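Local coordinates for protein Esterase/lipase (Lactobacillus rhamnosus, PDB 4N5H) that probably hydrolyses carboxylic ester bonds as a serine esterase of the alpha/beta hydrolase fold and may also transfer acyl groups, at residues Q95-M100 with E296-F301; D118-L123 with S153-I158; V140-D145 with F175-V180. The protein carries 1 engineered substitution. All blocks are in the same frame, centred on the assembly; numbering follows the deposited sequence.

Contact 1 (Q95-M100 with E296-F301); sequences QGYAVM and EMLRTF
Y97 and L298 both place CG anti to the carbonyl carbon (chi1 of Y97 is -66°), whereas F301 has its CG anti to the backbone N; these settings send the phenol from just before strand 98-102 to helix 288-311, where two residues three apart on that helix receive it. L298 comes over the ring face: CD2 lies 3.9 Å from the centroid of the Y97 ring and only 10° off its normal, a CH-pi contact. Its other methyl, CD1, reaches 3.8 Å from Y97 CE1 and also packs against CB of Q95. F301 meets the same ring differently. Its CE2 is 3.7 Å from Y97 CE2, yet the planes are 36° apart and neither ring covers the other, so the two touch rim to rim and do not stack. The phenol oxygen ends in a polar cluster. R299 starts out from its CA away from Y97, but bends at chi2 and chi3 bring the guanidinium back, and NH2 donates to Y97 OH over 3.0 Å with the oxygen close to the guanidinium plane. D302 ties this end together, hydrogen-bonding Y97 OH through OD1 and forming a salt bridge to R299 NE through OD2. A water extends the link: it donates to Q95 OE1 at 2.8 Å and accepts from R299 NH1 at 2.9 Å. L298 and F301 also touch L141 of strand 140-145, and F301 touches P67, so helix 288-311 lies against the central sheet, as in the alpha/beta hydrolase fold.

Contact 2 (D118-L123 with S153-I158); sequences DIFASL and SLVACI
Helices 118-123 and 153-158 pass at an axis separation of 11.3 Å with a signed crossing angle of -65°, and F120 and V155 are the residues whose CA atoms come nearest each other. V155 enters among three side chains of the first helix. Its CG2 meets I119 CG2 at 3.8 Å. CG1 faces L123 CD1 at 4.0 Å, tip to tip. Both V155 methyls, CG1 and CG2, also come to 4.0 Å from F120 CE1. One turn further on, I158 presents CG2, which its first torsion sets anti to the backbone N, to F120 CZ at 3.8 Å. The contact is oblique to that ring. Within its own helix, L123 CD1 lies over one face of the F120 ring, displaced toward the rim. No hydrogen bond crosses the interface; S122 OG instead turns back to I119 O at 2.8 Å, in the carbonyl plane on a lone pair. I116, a turn before F120, adds a further apolar contact to V155 and I158. S122 packs on M100 and M102 of strand 98-102, while L154 and C157 of the other helix meet helix 223-226 through V226. The pair thus forms part of the helical layer on one face of the alpha/beta hydrolase sheet.

Contact 3 (V140-D145 with F175-V180); sequences VLLTGD and FNFTLV
L141-L142 and L179-V180 pair as neighbouring parallel strands of the alpha/beta hydrolase sheet, the two ends of a beta-alpha-beta crossover whose connection includes helix 147-158. The regular part of the ladder is L142 N donating to L179 O over 3.1 Å, supplemented by a CA-H...O contact of 3.2 Å from V180 CA to L142 O. On the approach to the ladder the register slips: V140 lies beside F177 but L141 beside L179, consistent with the helical backbone angles of T178. V140 O is shared by T178 N at 2.7 Å and, weakly, L179 N at 3.5 Å. F177 fills the L142 side of the pair. L142 CD2 sits 4.0 Å from the centroid of the F177 ring, 9° off its normal, and V140 CG1 meets the ring's edge in plane. With only an alanine in place of F177, L142 CD2 would probably lose the ring face it rests on and V140 CG1 the edge beside it, leaving a gap on this side of the pair. Farther out, V155 of helix 147-158 touches both L142 and F177, while L141 and L179 lie side by side on the other face, covered by M297 and T300 of helix 288-311. Strand 140-145 leads toward a probable nucleophile elbow that includes G144. At the opposite end, T178 holds OG1 anti to its carbonyl carbon (chi1 -54°), where it accepts V140 N over 3.0 Å.

In the fold
Contact 3 joins two neighbouring strands of the sheet; contact 1 joins the start of another of its strands to helix 288-311 on one face, and contact 2 pairs two helices on the other. Contact 1 reaches contact 3 from the L141/L179 side, contact 2 from the L142/V180 side, so the paired strands lie between the two. Chemistry follows position. Contact 2 has all its touching residues buried and crosses by side-chain packing with no hydrogen bond, contact 3 adds backbone hydrogen bonds and one to a threonine hydroxyl to a hydrophobic core, and contact 1 runs from buried rings to an exposed arginine and a water. Contacts 1 and 2 also meet directly, where strand 98-102 lies beside helix 112-129.

Contact 1 (Q95-M100 with E296-F301)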
loop_
_atom_site.group_PDB
_atom_site.type_symbol
_atom_site.label_atom_id
_atom_site.label_comp_id
_atom_site.label_asym_id
_atom_site.label_seq_id
_atom_site.Cartn_x
_atom_site.Cartn_y
_atom_site.Cartn_z
ATOM N N GLN A 95 20.993 -13.608 1.381
ATOM C CA GLN A 95 22.035 -14.533 1.848
ATOM C C GLN A 95 23.397 -14.244 1.242
ATOM O O GLN A 95 24.366 -14.969 1.620
ATOM C CB GLN A 95 21.577 -15.964 1.695
ATOM C CG GLN A 95 20.328 -16.337 2.452
ATOM C CD GLN A 95 20.430 -15.918 3.899
ATOM O OE1 GLN A 95 21.195 -16.515 4.649
ATOM N NE2 GLN A 95 19.667 -14.925 4.300
ATOM N N GLY A 96 23.545 -13.227 0.418
ATOM C CA GLY A 96 24.790 -12.827 -0.150
ATOM C C GLY A 96 25.045 -13.228 -1.601
ATOM O O GLY A 96 26.192 -13.558 -2.013
ATOM N N TYR A 97 23.962 -13.323 -2.375
ATOM C CA TYR A 97 24.010 -13.807 -3.742
ATOM C C TYR A 97 23.430 -12.729 -4.680
ATOM O O TYR A 97 22.549 -11.983 -4.294
ATOM C CB TYR A 97 23.175 -15.094 -3.953
ATOM C CG TYR A 97 23.784 -16.240 -3.173
ATOM C CD1 TYR A 97 23.473 -16.345 -1.822
ATOM C CD2 TYR A 97 24.775 -17.068 -3.699
ATOM C CE1 TYR A 97 24.132 -17.265 -1.010
ATOM C CE2 TYR A 97 25.412 -18.054 -2.890
ATOM C CZ TYR A 97 25.072 -18.138 -1.565
ATOM O OH TYR A 97 25.663 -19.122 -0.740
ATOM N N ALA A 98 23.961 -12.670 -5.887
ATOM C CA ALA A 98 23.457 -11.837 -6.965
ATOM C C ALA A 98 22.481 -12.736 -7.726
ATOM O O ALA A 98 22.802 -13.816 -8.203
ATOM C CB ALA A 98 24.559 -11.377 -7.872
ATOM N N VAL A 99 21.231 -12.303 -7.821
ATOM C CA VAL A 99 20.172 -13.160 -8.370
ATOM C C VAL A 99 19.521 -12.491 -9.571
ATOM O O VAL A 99 19.145 -11.285 -9.575
ATOM C CB VAL A 99 19.096 -13.448 -7.277
ATOM C CG1 VAL A 99 17.999 -14.347 -7.733
ATOM C CG2 VAL A 99 19.771 -13.953 -5.973
ATOM N N MET A 100 19.296 -13.283 -10.598
ATOM C CA MET A 100 18.572 -12.842 -11.764
ATOM C C MET A 100 17.373 -13.738 -11.941
ATOM O O MET A 100 17.456 -14.978 -11.822
ATOM C CB MET A 100 19.522 -12.883 -13.031
ATOM C CG MET A 100 18.771 -12.453 -14.273
ATOM S SD MET A 100 17.826 -13.647 -15.239
ATOM C CE MET A 100 19.112 -14.304 -16.230
ATOM N N GLU A 296 20.024 -25.187 2.489
ATOM C CA GLU A 296 20.706 -26.406 2.110
ATOM C C GLU A 296 21.132 -26.379 0.645
ATOM O O GLU A 296 22.235 -26.788 0.254
ATOM C CB GLU A 296 19.867 -27.613 2.436
ATOM C CG GLU A 296 20.595 -28.909 2.172
ATOM C CD GLU A 296 19.965 -30.098 2.950
ATOM O OE1 GLU A 296 19.391 -29.880 4.050
ATOM O OE2 GLU A 296 20.039 -31.231 2.390
ATOM N N MET A 297 20.265 -25.863 -0.199
ATOM C CA MET A 297 20.600 -25.574 -1.608
ATOM C C MET A 297 21.798 -24.653 -1.762
ATOM O O MET A 297 22.735 -24.963 -2.550
ATOM C CB MET A 297 19.381 -25.062 -2.328
ATOM C CG MET A 297 19.635 -24.713 -3.787
ATOM S SD MET A 297 18.238 -23.920 -4.614
ATOM C CE MET A 297 18.259 -22.253 -3.842
ATOM N N LEU A 298 21.797 -23.541 -1.049
ATOM C CA LEU A 298 22.872 -22.539 -1.186
ATOM C C LEU A 298 24.177 -23.146 -0.641
ATOM O O LEU A 298 25.268 -22.908 -1.240
ATOM C CB LEU A 298 22.549 -21.232 -0.485
ATOM C CG LEU A 298 21.380 -20.504 -1.189
ATOM C CD1 LEU A 298 21.002 -19.336 -0.267
ATOM C CD2 LEU A 298 21.720 -20.011 -2.593
ATOM N N ARG A 299 24.053 -23.945 0.411
ATOM C CA ARG A 299 25.289 -24.598 0.937
ATOM C C ARG A 299 25.848 -25.670 -0.005
ATOM O O ARG A 299 27.094 -25.814 -0.083
ATOM C CB ARG A 299 25.091 -25.171 2.317
ATOM C CG ARG A 299 24.859 -24.147 3.410
ATOM C CD ARG A 299 25.887 -23.022 3.500
ATOM N NE ARG A 299 25.730 -21.801 2.630
ATOM C CZ ARG A 299 24.945 -20.776 2.913
ATOM N NH1 ARG A 299 24.177 -20.847 4.037
ATOM N NH2 ARG A 299 24.876 -19.689 2.143
ATOM N N THR A 300 25.000 -26.406 -0.722
ATOM C CA THR A 300 25.442 -27.356 -1.692
ATOM C C THR A 300 26.182 -26.597 -2.785
ATOM O O THR A 300 27.291 -27.027 -3.257
ATOM C CB THR A 300 24.249 -28.117 -2.239
ATOM O OG1 THR A 300 23.610 -28.782 -1.155
ATOM C CG2 THR A 300 24.633 -29.144 -3.334
ATOM N N PHE A 301 25.571 -25.498 -3.231
ATOM C CA PHE A 301 26.168 -24.628 -4.265
ATOM C C PHE A 301 27.543 -24.147 -3.819
ATOM O O PHE A 301 28.501 -24.186 -4.567
ATOM C CB PHE A 301 25.194 -23.444 -4.520
ATOM C CG PHE A 301 25.699 -22.343 -5.397
ATOM C CD1 PHE A 301 26.462 -22.596 -6.514
ATOM C CD2 PHE A 301 25.264 -21.034 -5.181
ATOM C CE1 PHE A 301 26.822 -21.560 -7.345
ATOM C CE2 PHE A 301 25.627 -19.971 -6.035
ATOM C CZ PHE A 301 26.451 -20.247 -7.098
HETATM O O HOH W 1 23.461 -18.022 4.161
#

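Contact 2 (D118-L123 with S153-I158)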
loop_
_atom_site.group_PDB
_atom_site.type_symbol
_atom_site.label_atom_id
_atom_site.label_comp_id
_atom_site.label_asym_id
_atom_site.label_seq_id
_atom_site.Cartn_x
_atom_site.Cartn_y
_atom_site.Cartn_z
ATOM N N ASP A 118 13.945 -17.434 -25.169
ATOM C CA ASP A 118 13.861 -16.293 -24.214
ATOM C C ASP A 118 14.787 -16.496 -23.044
ATOM O O ASP A 118 15.558 -15.605 -22.663
ATOM C CB ASP A 118 12.438 -16.107 -23.701
ATOM C CG ASP A 118 11.487 -15.552 -24.767
ATOM O OD1 ASP A 118 11.960 -15.096 -25.858
ATOM O OD2 ASP A 118 10.257 -15.563 -24.523
ATOM N N ILE A 119 14.763 -17.697 -22.488
ATOM C CA ILE A 119 15.699 -17.973 -21.343
ATOM C C ILE A 119 17.150 -17.831 -21.718
ATOM O O ILE A 119 17.924 -17.159 -21.016
ATOM C CB ILE A 119 15.361 -19.330 -20.656
ATOM C CG1 ILE A 119 13.976 -19.378 -20.077
ATOM C CG2 ILE A 119 16.365 -19.679 -19.635
ATOM C CD1 ILE A 119 13.395 -20.745 -19.737
ATOM N N PHE A 120 17.561 -18.394 -22.878
ATOM C CA PHE A 120 18.949 -18.247 -23.298
ATOM C C PHE A 120 19.307 -16.778 -23.589
ATOM O O PHE A 120 20.419 -16.347 -23.315
ATOM C CB PHE A 120 19.248 -19.124 -24.520
ATOM C CG PHE A 120 19.790 -20.451 -24.152
ATOM C CD1 PHE A 120 18.877 -21.489 -23.850
ATOM C CD2 PHE A 120 21.149 -20.659 -24.034
ATOM C CE1 PHE A 120 19.348 -22.710 -23.456
ATOM C CE2 PHE A 120 21.653 -21.890 -23.642
ATOM C CZ PHE A 120 20.754 -22.875 -23.288
ATOM N N ALA A 121 18.347 -15.983 -24.079
ATOM C CA ALA A 121 18.633 -14.562 -24.273
ATOM C C ALA A 121 18.861 -13.806 -22.978
ATOM O O ALA A 121 19.777 -12.954 -22.885
ATOM C CB ALA A 121 17.465 -13.874 -25.001
ATOM N N SER A 122 18.107 -14.186 -21.915
ATOM C CA SER A 122 18.347 -13.601 -20.579
ATOM C C SER A 122 19.690 -14.033 -20.050
ATOM O O SER A 122 20.408 -13.209 -19.457
ATOM C CB SER A 122 17.248 -13.950 -19.576
ATOM O OG SER A 122 17.270 -15.278 -19.111
ATOM N N LEU A 123 20.113 -15.262 -20.315
ATOM C CA LEU A 123 21.458 -15.711 -19.844
ATOM C C LEU A 123 22.557 -14.963 -20.612
ATOM O O LEU A 123 23.540 -14.543 -20.051
ATOM C CB LEU A 123 21.661 -17.221 -20.098
ATOM C CG LEU A 123 20.646 -18.183 -19.472
ATOM C CD1 LEU A 123 20.947 -19.623 -19.873
ATOM C CD2 LEU A 123 20.659 -18.104 -18.036
ATOM N N SER A 153 15.904 -27.861 -16.444
ATOM C CA SER A 153 16.525 -29.142 -16.712
ATOM C C SER A 153 16.912 -29.212 -18.197
ATOM O O SER A 153 17.966 -29.731 -18.538
ATOM C CB SER A 153 15.672 -30.346 -16.271
ATOM O OG SER A 153 14.596 -30.591 -17.199
ATOM N N LEU A 154 16.032 -28.665 -19.039
ATOM C CA LEU A 154 16.353 -28.596 -20.515
ATOM C C LEU A 154 17.459 -27.639 -20.844
ATOM O O LEU A 154 18.382 -27.968 -21.636
ATOM C CB LEU A 154 15.088 -28.267 -21.307
ATOM C CG LEU A 154 14.313 -29.421 -21.898
ATOM C CD1 LEU A 154 13.844 -30.433 -20.842
ATOM C CD2 LEU A 154 13.125 -28.999 -22.767
ATOM N N VAL A 155 17.468 -26.440 -20.253
ATOM C CA VAL A 155 18.495 -25.452 -20.484
ATOM C C VAL A 155 19.882 -26.030 -20.097
ATOM O O VAL A 155 20.837 -25.900 -20.807
ATOM C CB VAL A 155 18.188 -24.179 -19.614
ATOM C CG1 VAL A 155 19.418 -23.279 -19.448
ATOM C CG2 VAL A 155 17.063 -23.401 -20.195
ATOM N N ALA A 156 19.940 -26.782 -18.973
ATOM C CA ALA A 156 21.194 -27.395 -18.503
ATOM C C ALA A 156 21.758 -28.366 -19.569
ATOM O O ALA A 156 22.964 -28.339 -19.802
ATOM C CB ALA A 156 20.973 -28.152 -17.222
ATOM N N CYS A 157 20.905 -29.096 -20.223
ATOM C CA CYS A 157 21.349 -30.024 -21.274
ATOM C C CYS A 157 21.719 -29.313 -22.557
ATOM O O CYS A 157 22.763 -29.596 -23.195
ATOM C CB CYS A 157 20.242 -31.003 -21.579
ATOM S SG CYS A 157 19.886 -32.157 -20.215
ATOM N N ILE A 158 20.878 -28.364 -22.936
ATOM C CA ILE A 158 21.109 -27.603 -24.180
ATOM C C ILE A 158 22.416 -26.873 -24.117
ATOM O O ILE A 158 23.164 -26.836 -25.100
ATOM C CB ILE A 158 19.938 -26.673 -24.521
ATOM C CG1 ILE A 158 18.658 -27.466 -24.756
ATOM C CG2 ILE A 158 20.256 -25.780 -25.722
ATOM C CD1 ILE A 158 17.394 -26.668 -24.605
#

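Contact 3 (V140-D145 with F175-V180)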
loop_
_atom_site.group_PDB
_atom_site.type_symbol
_atom_site.label_atom_id
_atom_site.label_comp_id
_atom_site.label_asym_id
_atom_site.label_seq_id
_atom_site.Cartn_x
_atom_site.Cartn_y
_atom_site.Cartn_z
ATOM N N VAL A 140 27.746 -20.333 -10.616
ATOM C CA VAL A 140 26.358 -20.090 -11.075
ATOM C C VAL A 140 25.484 -21.240 -10.610
ATOM O O VAL A 140 25.665 -22.399 -10.980
ATOM C CB VAL A 140 26.223 -19.894 -12.569
ATOM C CG1 VAL A 140 24.752 -19.640 -12.996
ATOM C CG2 VAL A 140 27.102 -18.721 -13.020
ATOM N N LEU A 141 24.428 -20.892 -9.874
ATOM C CA LEU A 141 23.376 -21.824 -9.510
ATOM C C LEU A 141 22.140 -21.541 -10.424
ATOM O O LEU A 141 21.628 -20.417 -10.384
ATOM C CB LEU A 141 22.951 -21.636 -8.089
ATOM C CG LEU A 141 21.694 -22.336 -7.567
ATOM C CD1 LEU A 141 21.681 -23.803 -7.852
ATOM C CD2 LEU A 141 21.445 -22.070 -6.096
ATOM N N LEU A 142 21.728 -22.513 -11.213
ATOM C CA LEU A 142 20.528 -22.438 -12.035
ATOM C C LEU A 142 19.418 -23.152 -11.291
ATOM O O LEU A 142 19.623 -24.339 -10.884
ATOM C CB LEU A 142 20.740 -23.081 -13.346
ATOM C CG LEU A 142 19.544 -23.046 -14.309
ATOM C CD1 LEU A 142 19.202 -21.642 -14.719
ATOM C CD2 LEU A 142 19.800 -23.933 -15.505
ATOM N N THR A 143 18.267 -22.494 -11.068
ATOM C CA THR A 143 17.167 -23.119 -10.353
ATOM C C THR A 143 15.875 -22.801 -11.010
ATOM O O THR A 143 15.787 -21.776 -11.663
ATOM C CB THR A 143 17.161 -22.792 -8.894
ATOM O OG1 THR A 143 16.270 -23.673 -8.225
ATOM C CG2 THR A 143 16.717 -21.391 -8.690
ATOM N N GLY A 144 14.971 -23.745 -10.937
ATOM C CA GLY A 144 13.618 -23.588 -11.412
ATOM C C GLY A 144 12.637 -24.395 -10.627
ATOM O O GLY A 144 12.952 -25.511 -10.167
ATOM N N ASP A 145 11.402 -23.872 -10.575
ATOM C CA ASP A 145 10.326 -24.587 -9.851
ATOM C C ASP A 145 9.210 -25.017 -10.785
ATOM O O ASP A 145 8.776 -24.220 -11.641
ATOM C CB ASP A 145 9.715 -23.789 -8.716
ATOM C CG ASP A 145 9.040 -22.554 -9.150
ATOM O OD1 ASP A 145 7.763 -22.530 -8.972
ATOM O OD2 ASP A 145 9.758 -21.591 -9.576
ATOM N N PHE A 175 29.340 -19.023 -19.835
ATOM C CA PHE A 175 29.546 -19.433 -18.466
ATOM C C PHE A 175 28.894 -20.772 -18.332
ATOM O O PHE A 175 28.217 -21.186 -19.245
ATOM C CB PHE A 175 29.057 -18.382 -17.470
ATOM C CG PHE A 175 27.571 -18.034 -17.545
ATOM C CD1 PHE A 175 26.596 -18.816 -16.886
ATOM C CD2 PHE A 175 27.133 -16.959 -18.292
ATOM C CE1 PHE A 175 25.249 -18.489 -16.935
ATOM C CE2 PHE A 175 25.765 -16.581 -18.312
ATOM C CZ PHE A 175 24.823 -17.347 -17.615
ATOM N N ASN A 176 29.173 -21.466 -17.226
ATOM C CA ASN A 176 28.665 -22.830 -17.029
ATOM C C ASN A 176 27.792 -22.777 -15.772
ATOM O O ASN A 176 27.917 -21.848 -14.982
ATOM C CB ASN A 176 29.823 -23.791 -16.709
ATOM C CG ASN A 176 30.956 -23.812 -17.781
ATOM O OD1 ASN A 176 30.726 -24.108 -18.952
ATOM N ND2 ASN A 176 32.216 -23.510 -17.335
ATOM N N PHE A 177 27.042 -23.816 -15.520
ATOM C CA PHE A 177 26.260 -23.982 -14.287
ATOM C C PHE A 177 27.020 -24.848 -13.303
ATOM O O PHE A 177 27.459 -25.992 -13.667
ATOM C CB PHE A 177 24.909 -24.607 -14.590
ATOM C CG PHE A 177 24.170 -23.916 -15.689
ATOM C CD1 PHE A 177 23.752 -24.592 -16.804
ATOM C CD2 PHE A 177 23.930 -22.558 -15.583
ATOM C CE1 PHE A 177 23.086 -23.914 -17.844
ATOM C CE2 PHE A 177 23.234 -21.904 -16.586
ATOM C CZ PHE A 177 22.846 -22.560 -17.730
ATOM N N THR A 178 27.253 -24.325 -12.116
ATOM C CA THR A 178 27.888 -25.035 -11.032
ATOM C C THR A 178 26.984 -26.134 -10.430
ATOM O O THR A 178 27.436 -27.238 -10.090
ATOM C CB THR A 178 28.317 -24.021 -9.945
ATOM O OG1 THR A 178 29.104 -23.021 -10.560
ATOM C CG2 THR A 178 29.111 -24.679 -8.828
ATOM N N LEU A 179 25.692 -25.842 -10.354
ATOM C CA LEU A 179 24.711 -26.719 -9.799
ATOM C C LEU A 179 23.378 -26.361 -10.473
ATOM O O LEU A 179 23.150 -25.170 -10.711
ATOM C CB LEU A 179 24.571 -26.447 -8.303
ATOM C CG LEU A 179 23.486 -27.231 -7.544
ATOM C CD1 LEU A 179 23.583 -28.777 -7.628
ATOM C CD2 LEU A 179 23.505 -26.829 -6.036
ATOM N N VAL A 180 22.547 -27.332 -10.706
ATOM C CA VAL A 180 21.207 -27.136 -11.208
ATOM C C VAL A 180 20.249 -27.731 -10.177
ATOM O O VAL A 180 20.177 -28.941 -9.939
ATOM C CB VAL A 180 20.992 -27.767 -12.542
ATOM C CG1 VAL A 180 19.623 -27.484 -13.043
ATOM C CG2 VAL A 180 21.982 -27.282 -13.571
#